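PDB 6AHI: cysteine synthase from Helicobacter pylori, which uses pyridoxal 5'-phosphate to make L-cysteine and acetate from O-acetyl-L-serine and hydrogen sulfide, and also has cystathionine beta-synthase activity. Local coordinates for residues A[80-85]-A[90-95]. Residues are numbered along the deposited sequence; the frame is centred on the assembly and turned at random.
Sequences ALALVA and LKTIFV
The return half of a beta-alpha-beta unit brings Leu81, Ala82 and Ala85, on helix 76-85, against Leu90, just before the next strand, and Thr92 and Phe94 on strand 91-97. The two segments run nearly antiparallel, at 172°, with their axes 8.6 Å apart at the closest; the small side chains of Ala82 and Ala85 probably help the strand come this near. The CG of Phe94 lies anti to its own carbonyl carbon (chi1 -58°), which sends the ring out toward the helix, where its far end meets two successive residues: CZ comes within 3.6 Å of Leu81 CB, and CE2 lies 4.0 Å from Ala82 CB. Leu81 adds a branch to the same ring, CD1 approaching Phe94 CE1, and the two side chains pass each other at a slant. One turn on from Leu81, Ala85 faces Thr92. With OG1 set between the backbone N and carbonyl carbon of Thr92, the methyl CG2 is the branch turned to Ala85, 3.7 Å from its CB. That CB also packs on Leu90, lying 3.9 Å from Leu90 CB and close to the Leu90 carbonyl oxygen. Here the backbones converge, and Leu90 N donates a hydrogen bond of 3.0 Å to Ala85 O; at 158° about the hydrogen it is fairly straight, although the donor is tilted from the carbonyl plane. The bond ties Ala85 to Leu90 across a four-residue connection. All six touching residues are buried; Phe94 and Thr92 also touch Ala113, and Leu81 and Leu90 pack on helix 48-60. Such apolar packing of a helix on its following strand, which pairs with strand 68-72 in a parallel sheet, is characteristic of the beta-alpha-beta crossover in an alpha/beta domain.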
ATOM      1  N   ALA A  80       5.140 -12.288  -1.297  1.00 30.89           N
ATOM      2  CA  ALA A  80       6.494 -11.907  -0.936  1.00 29.69           C
ATOM      3  C   ALA A  80       7.508 -12.657  -1.797  1.00 31.17           C
ATOM      4  O   ALA A  80       8.447 -12.048  -2.333  1.00 31.75           O
ATOM      5  CB  ALA A  80       6.724 -12.180   0.522  1.00 29.95           C
ATOM      6  N   LEU A  81       7.298 -13.972  -1.953  1.00 32.31           N
ATOM      7  CA  LEU A  81       8.249 -14.774  -2.715  1.00 33.98           C
ATOM      8  C   LEU A  81       8.212 -14.382  -4.193  1.00 33.73           C
ATOM      9  O   LEU A  81       9.277 -14.297  -4.817  1.00 34.42           O
ATOM     10  CB  LEU A  81       7.981 -16.257  -2.495  1.00 36.57           C
ATOM     11  CG  LEU A  81       8.456 -16.768  -1.141  1.00 36.84           C
ATOM     12  CD1 LEU A  81       7.917 -18.168  -0.886  1.00 39.35           C
ATOM     13  CD2 LEU A  81       9.974 -16.753  -1.058  1.00 37.73           C
ATOM     14  N   ALA A  82       7.010 -14.142  -4.730  1.00 32.81           N
ATOM     15  CA  ALA A  82       6.860 -13.777  -6.128  1.00 33.43           C
ATOM     16  C   ALA A  82       7.557 -12.430  -6.386  1.00 32.26           C
ATOM     17  O   ALA A  82       8.259 -12.278  -7.378  1.00 32.92           O
ATOM     18  CB  ALA A  82       5.403 -13.723  -6.512  1.00 33.41           C
ATOM     19  N   LEU A  83       7.377 -11.488  -5.459  1.00 30.57           N
ATOM     20  CA  LEU A  83       7.960 -10.133  -5.602  1.00 29.78           C
ATOM     21  C   LEU A  83       9.492 -10.207  -5.638  1.00 30.13           C
ATOM     22  O   LEU A  83      10.129  -9.641  -6.541  1.00 29.41           O
ATOM     23  CB  LEU A  83       7.441  -9.265  -4.455  1.00 28.63           C
ATOM     24  CG  LEU A  83       7.937  -7.822  -4.447  1.00 28.37           C
ATOM     25  CD1 LEU A  83       7.619  -7.138  -5.742  1.00 28.59           C
ATOM     26  CD2 LEU A  83       7.287  -7.060  -3.312  1.00 27.89           C
ATOM     27  N   VAL A  84      10.072 -10.997  -4.728  1.00 30.83           N
ATOM     28  CA  VAL A  84      11.512 -11.094  -4.585  1.00 31.66           C
ATOM     29  C   VAL A  84      12.084 -11.913  -5.755  1.00 33.64           C
ATOM     30  O   VAL A  84      13.159 -11.631  -6.217  1.00 33.54           O
ATOM     31  CB  VAL A  84      11.890 -11.685  -3.213  1.00 31.74           C
ATOM     32  CG1 VAL A  84      13.379 -11.973  -3.096  1.00 33.61           C
ATOM     33  CG2 VAL A  84      11.439 -10.782  -2.076  1.00 30.80           C
ATOM     34  N   ALA A  85      11.340 -12.917  -6.241  1.00 35.78           N
ATOM     35  CA  ALA A  85      11.788 -13.766  -7.358  1.00 38.39           C
ATOM     36  C   ALA A  85      12.093 -12.960  -8.632  1.00 39.44           C
ATOM     37  O   ALA A  85      12.925 -13.362  -9.455  1.00 42.52           O
ATOM     38  CB  ALA A  85      10.743 -14.814  -7.640  1.00 39.70           C
ATOM     39  N   LEU A  90      13.439 -15.839 -11.095  1.00 48.52           N
ATOM     40  CA  LEU A  90      13.068 -17.185 -10.645  1.00 50.32           C
ATOM     41  C   LEU A  90      11.575 -17.429 -10.906  1.00 49.62           C
ATOM     42  O   LEU A  90      10.735 -16.593 -10.602  1.00 46.88           O
ATOM     43  CB  LEU A  90      13.350 -17.328  -9.147  1.00 49.85           C
ATOM     44  CG  LEU A  90      14.807 -17.224  -8.710  1.00 51.46           C
ATOM     45  CD1 LEU A  90      14.925 -17.392  -7.194  1.00 52.04           C
ATOM     46  CD2 LEU A  90      15.664 -18.246  -9.434  1.00 55.79           C
ATOM     47  N   LYS A  91      11.246 -18.635 -11.371  1.00 50.83           N
ATOM     48  CA  LYS A  91       9.845 -19.110 -11.436  1.00 51.61           C
ATOM     49  C   LYS A  91       9.377 -19.562 -10.042  1.00 50.51           C
ATOM     50  O   LYS A  91      10.155 -20.094  -9.241  1.00 51.53           O
ATOM     51  CB  LYS A  91       9.692 -20.249 -12.456  1.00 55.28           C
ATOM     52  CG  LYS A  91       9.819 -19.839 -13.916  1.00 56.74           C
ATOM     53  CD  LYS A  91       8.858 -18.738 -14.324  1.00 55.74           C
ATOM     54  CE  LYS A  91       8.940 -18.429 -15.797  1.00 57.91           C
ATOM     55  NZ  LYS A  91       8.180 -17.213 -16.153  1.00 56.66           N
ATOM     56  N   THR A  92       8.079 -19.362  -9.789  1.00 49.48           N
ATOM     57  CA  THR A  92       7.422 -19.684  -8.524  1.00 48.79           C
ATOM     58  C   THR A  92       6.105 -20.429  -8.793  1.00 49.96           C
ATOM     59  O   THR A  92       5.402 -20.128  -9.749  1.00 48.86           O
ATOM     60  CB  THR A  92       7.148 -18.421  -7.698  1.00 46.57           C
ATOM     61  OG1 THR A  92       6.328 -17.546  -8.477  1.00 46.26           O
ATOM     62  CG2 THR A  92       8.411 -17.694  -7.292  1.00 44.80           C
ATOM     63  N   ILE A  93       5.778 -21.385  -7.913  1.00 50.62           N
ATOM     64  CA  ILE A  93       4.491 -22.088  -7.917  1.00 52.66           C
ATOM     65  C   ILE A  93       3.915 -22.005  -6.500  1.00 51.64           C
ATOM     66  O   ILE A  93       4.591 -22.363  -5.546  1.00 53.04           O
ATOM     67  CB  ILE A  93       4.639 -23.560  -8.392  1.00 55.31           C
ATOM     68  CG1 ILE A  93       5.313 -23.674  -9.758  1.00 57.26           C
ATOM     69  CG2 ILE A  93       3.291 -24.246  -8.401  1.00 56.25           C
ATOM     70  CD1 ILE A  93       5.937 -25.023 -10.027  1.00 61.36           C
ATOM     71  N   PHE A  94       2.686 -21.497  -6.365  1.00 50.91           N
ATOM     72  CA  PHE A  94       2.038 -21.452  -5.062  1.00 50.31           C
ATOM     73  C   PHE A  94       0.799 -22.358  -5.074  1.00 54.11           C
ATOM     74  O   PHE A  94       0.019 -22.379  -6.029  1.00 54.87           O
ATOM     75  CB  PHE A  94       1.758 -20.011  -4.640  1.00 46.95           C
ATOM     76  CG  PHE A  94       3.023 -19.201  -4.596  1.00 44.80           C
ATOM     77  CD1 PHE A  94       4.062 -19.552  -3.755  1.00 45.91           C
ATOM     78  CD2 PHE A  94       3.202 -18.114  -5.427  1.00 44.85           C
ATOM     79  CE1 PHE A  94       5.240 -18.823  -3.720  1.00 43.65           C
ATOM     80  CE2 PHE A  94       4.390 -17.401  -5.414  1.00 42.56           C
ATOM     81  CZ  PHE A  94       5.413 -17.768  -4.577  1.00 42.76           C
ATOM     82  N   VAL A  95       0.664 -23.137  -3.991  1.00 56.13           N
ATOM     83  CA  VAL A  95      -0.485 -24.005  -3.792  1.00 56.95           C
ATOM     84  C   VAL A  95      -1.365 -23.370  -2.715  1.00 55.87           C
ATOM     85  O   VAL A  95      -0.936 -23.178  -1.579  1.00 52.33           O
ATOM     86  CB  VAL A  95      -0.071 -25.438  -3.429  1.00 59.41           C
ATOM     87  CG1 VAL A  95      -1.280 -26.361  -3.490  1.00 61.91           C
ATOM     88  CG2 VAL A  95       1.044 -25.943  -4.335  1.00 60.02           C
TER